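PDB 3QO8: seryl-tRNA synthetase, cytoplasmic from Candida albicans, which catalyses the ATP-dependent attachment of serine to tRNA(Ser), first forming seryl-adenylate and then passing the serine to the acceptor end of the tRNA. Local coordinates for residues Y232-G237 with K241-T246. Numbering follows the deposited sequence.
With SSA (5'-O-(N-(L-seryl)-sulfamoyl)adenosine), chain B.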
loop_
_atom_site.group_PDB
_atom_site.type_symbol
_atom_site.label_atom_id
_atom_site.label_comp_id
_atom_site.label_asym_id
_atom_site.label_seq_id
_atom_site.Cartn_x
_atom_site.Cartn_y
_atom_site.Cartn_z
ATOM N N TYR A 232 -0.441 -0.775 11.068
ATOM C CA TYR A 232 -1.781 -1.174 10.712
ATOM C C TYR A 232 -1.777 -2.677 10.576
ATOM O O TYR A 232 -0.885 -3.247 9.943
ATOM C CB TYR A 232 -2.181 -0.603 9.356
ATOM C CG TYR A 232 -2.493 0.870 9.336
ATOM C CD1 TYR A 232 -3.772 1.330 9.617
ATOM C CD2 TYR A 232 -1.515 1.793 9.012
ATOM C CE1 TYR A 232 -4.069 2.674 9.586
ATOM C CE2 TYR A 232 -1.796 3.144 8.972
ATOM C CZ TYR A 232 -3.075 3.576 9.258
ATOM O OH TYR A 232 -3.355 4.918 9.216
ATOM N N LYS A 233 -2.789 -3.319 11.134
ATOM C CA LYS A 233 -2.959 -4.751 10.938
ATOM C C LYS A 233 -3.842 -5.016 9.705
ATOM O O LYS A 233 -4.771 -4.262 9.420
ATOM C CB LYS A 233 -3.554 -5.372 12.207
ATOM C CG LYS A 233 -3.570 -6.893 12.218
ATOM C CD LYS A 233 -4.111 -7.439 13.532
ATOM C CE LYS A 233 -3.167 -7.143 14.684
ATOM N NZ LYS A 233 -3.698 -7.642 15.990
ATOM N N VAL A 234 -3.531 -6.075 8.961
ATOM C CA VAL A 234 -4.286 -6.428 7.771
ATOM C C VAL A 234 -5.044 -7.726 8.033
ATOM O O VAL A 234 -4.461 -8.685 8.519
ATOM C CB VAL A 234 -3.335 -6.610 6.564
ATOM C CG1 VAL A 234 -4.067 -7.170 5.383
ATOM C CG2 VAL A 234 -2.683 -5.275 6.199
ATOM N N ILE A 235 -6.340 -7.749 7.733
ATOM C CA ILE A 235 -7.125 -8.986 7.845
ATOM C C ILE A 235 -7.235 -9.678 6.489
ATOM O O ILE A 235 -7.740 -9.100 5.522
ATOM C CB ILE A 235 -8.548 -8.739 8.381
ATOM C CG1 ILE A 235 -8.515 -7.870 9.638
ATOM C CG2 ILE A 235 -9.243 -10.061 8.666
ATOM C CD1 ILE A 235 -7.778 -8.506 10.801
ATOM N N ASP A 236 -6.773 -10.923 6.435
ATOM C CA ASP A 236 -6.754 -11.712 5.207
ATOM C C ASP A 236 -7.472 -13.037 5.454
ATOM O O ASP A 236 -6.846 -14.048 5.776
ATOM C CB ASP A 236 -5.304 -11.962 4.795
ATOM C CG ASP A 236 -5.177 -12.798 3.537
ATOM O OD1 ASP A 236 -6.191 -13.019 2.834
ATOM O OD2 ASP A 236 -4.040 -13.232 3.253
ATOM N N GLY A 237 -8.788 -13.030 5.303
ATOM C CA GLY A 237 -9.575 -14.195 5.649
ATOM C C GLY A 237 -9.407 -14.491 7.126
ATOM O O GLY A 237 -9.805 -13.690 7.975
ATOM N N LYS A 241 -1.777 -9.967 8.667
ATOM C CA LYS A 241 -0.449 -9.498 8.326
ATOM C C LYS A 241 -0.351 -8.058 8.840
ATOM O O LYS A 241 -1.330 -7.491 9.316
ATOM C CB LYS A 241 -0.213 -9.564 6.803
ATOM C CG LYS A 241 -0.458 -10.967 6.187
ATOM C CD LYS A 241 -0.126 -10.980 4.702
ATOM C CE LYS A 241 -0.445 -12.347 4.073
ATOM N NZ LYS A 241 0.339 -13.474 4.664
ATOM N N TYR A 242 0.829 -7.474 8.756
ATOM C CA TYR A 242 0.984 -6.057 9.053
ATOM C C TYR A 242 1.392 -5.295 7.800
ATOM O O TYR A 242 2.124 -5.816 6.964
ATOM C CB TYR A 242 2.039 -5.865 10.140
ATOM C CG TYR A 242 1.570 -6.323 11.499
ATOM C CD1 TYR A 242 0.947 -5.443 12.370
ATOM C CD2 TYR A 242 1.723 -7.644 11.900
ATOM C CE1 TYR A 242 0.504 -5.858 13.610
ATOM C CE2 TYR A 242 1.281 -8.069 13.138
ATOM C CZ TYR A 242 0.674 -7.174 13.990
ATOM O OH TYR A 242 0.235 -7.597 15.226
ATOM N N LEU A 243 0.917 -4.062 7.675
ATOM C CA LEU A 243 1.487 -3.128 6.714
ATOM C C LEU A 243 2.793 -2.564 7.269
ATOM O O LEU A 243 2.899 -2.290 8.472
ATOM C CB LEU A 243 0.502 -1.994 6.435
ATOM C CG LEU A 243 -0.701 -2.406 5.578
ATOM C CD1 LEU A 243 -1.664 -1.228 5.462
ATOM C CD2 LEU A 243 -0.232 -2.851 4.198
ATOM N N ILE A 244 3.788 -2.385 6.408
ATOM C CA ILE A 244 5.091 -1.902 6.857
ATOM C C ILE A 244 5.084 -0.398 7.109
ATOM O O ILE A 244 4.357 0.333 6.445
ATOM C CB ILE A 244 6.213 -2.262 5.848
ATOM C CG1 ILE A 244 6.069 -1.459 4.544
ATOM C CG2 ILE A 244 6.231 -3.806 5.598
ATOM C CD1 ILE A 244 7.197 -1.705 3.515
ATOM N N ALA A 245 5.888 0.045 8.084
ATOM C CA ALA A 245 6.075 1.461 8.382
ATOM C C ALA A 245 7.225 2.036 7.567
ATOM O O ALA A 245 7.355 3.252 7.426
ATOM C CB ALA A 245 6.347 1.655 9.905
ATOM N N THR A 246 8.062 1.155 7.023
ATOM C CA THR A 246 9.259 1.573 6.296
ATOM C C THR A 246 9.833 0.345 5.614
ATOM O O THR A 246 9.732 -0.759 6.149
ATOM C CB THR A 246 10.344 2.187 7.260
ATOM O OG1 THR A 246 11.632 2.133 6.635
ATOM C CG2 THR A 246 10.416 1.409 8.566
HETATM N N10 SSA B . 13.921 3.241 8.231
HETATM C CA SSA B . 14.206 4.473 8.965
HETATM C CB SSA B . 15.073 5.400 8.115
HETATM O OG SSA B . 14.314 5.928 7.009
HETATM C C9 SSA B . 12.926 5.165 9.342
HETATM O O9 SSA B . 11.839 4.760 8.949
HETATM N N8 SSA B . 13.051 6.239 10.115
HETATM S S1 SSA B . 11.855 7.275 10.368
HETATM O O1S SSA B . 10.803 6.736 11.180
HETATM O O2S SSA B . 12.396 8.442 10.984
HETATM O "O5'" SSA B . 11.268 7.722 9.016
HETATM C "C5'" SSA B . 12.103 8.219 7.985
HETATM C "C4'" SSA B . 11.498 9.509 7.420
HETATM O "O4'" SSA B . 10.184 9.324 6.881
HETATM C "C3'" SSA B . 11.324 10.604 8.449
HETATM O "O3'" SSA B . 12.586 11.237 8.708
HETATM C "C2'" SSA B . 10.321 11.507 7.741
HETATM O "O2'" SSA B . 10.985 12.316 6.752
HETATM C "C1'" SSA B . 9.419 10.516 7.004
HETATM N N9 SSA B . 8.202 10.242 7.797
HETATM C C8 SSA B . 8.128 9.573 8.959
HETATM N N7 SSA B . 6.840 9.555 9.365
HETATM C C5 SSA B . 6.118 10.212 8.439
HETATM C C6 SSA B . 4.772 10.498 8.312
HETATM N N6 SSA B . 3.919 10.077 9.270
HETATM N N1 SSA B . 4.339 11.191 7.234
HETATM C C2 SSA B . 5.201 11.601 6.296
HETATM N N3 SSA B . 6.510 11.329 6.387
HETATM C C4 SSA B . 6.984 10.650 7.457
HETATM O O HOH W 1 1.626 0.012 9.168
#
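Val-234 and Leu-243 meet because each sets a gamma carbon anti to its own carbonyl carbon: CG2 of Val-234 (chi1 172° for CG1) and CG of Leu-243 (chi1 -73°) close to 3.5 Å, the two side chains crossing at about a right angle. Both are buried, and their branched apolar groups pack against Met-212 without a polar atom to satisfy. On the face of Lys-233 and Tyr-242, the lysine runs beside the phenol, pointing the same way, and a bend at chi3 (-68°) lays its CE 3.5 Å from Tyr-242 OH; a flexible chain can do this while its amine reaches a weak, long ion pair with Glu-240.

The backbones form an antiparallel hairpin. Val-234 and Lys-241 exchange two hydrogen bonds, Val-234 N to Lys-241 O (2.6 Å) being the shorter, while Leu-243 N donates to Tyr-232 O at 3.0 Å. Beyond that bond a water links the two backbones, accepting from Tyr-232 N and donating to Leu-243 O.

Asp-236 OD2 stays 4.6 Å from Lys-241 NZ; these opposite charges serve the interface instead, Asp-236 OD1 in a salt bridge with Arg-280 of the second subunit, Lys-241 NZ hydrogen-bonded to Val-173 O of that subunit and to Asn-214 OD1. Past the strand, Thr-246 OG1 accepts from the seryl amine N10 of SSA (3.0 Å), linking hairpin to active site; bonded also to Lys-300 and Glu-248 N, this hydroxyl caps the turn into helix 248-252. Strand 212-214 flanks 239-243, strand 269-278 packs on Leu-243, and 233-236 pairs antiparallel with a strand of the second subunit, carrying the sheet across the dimer interface.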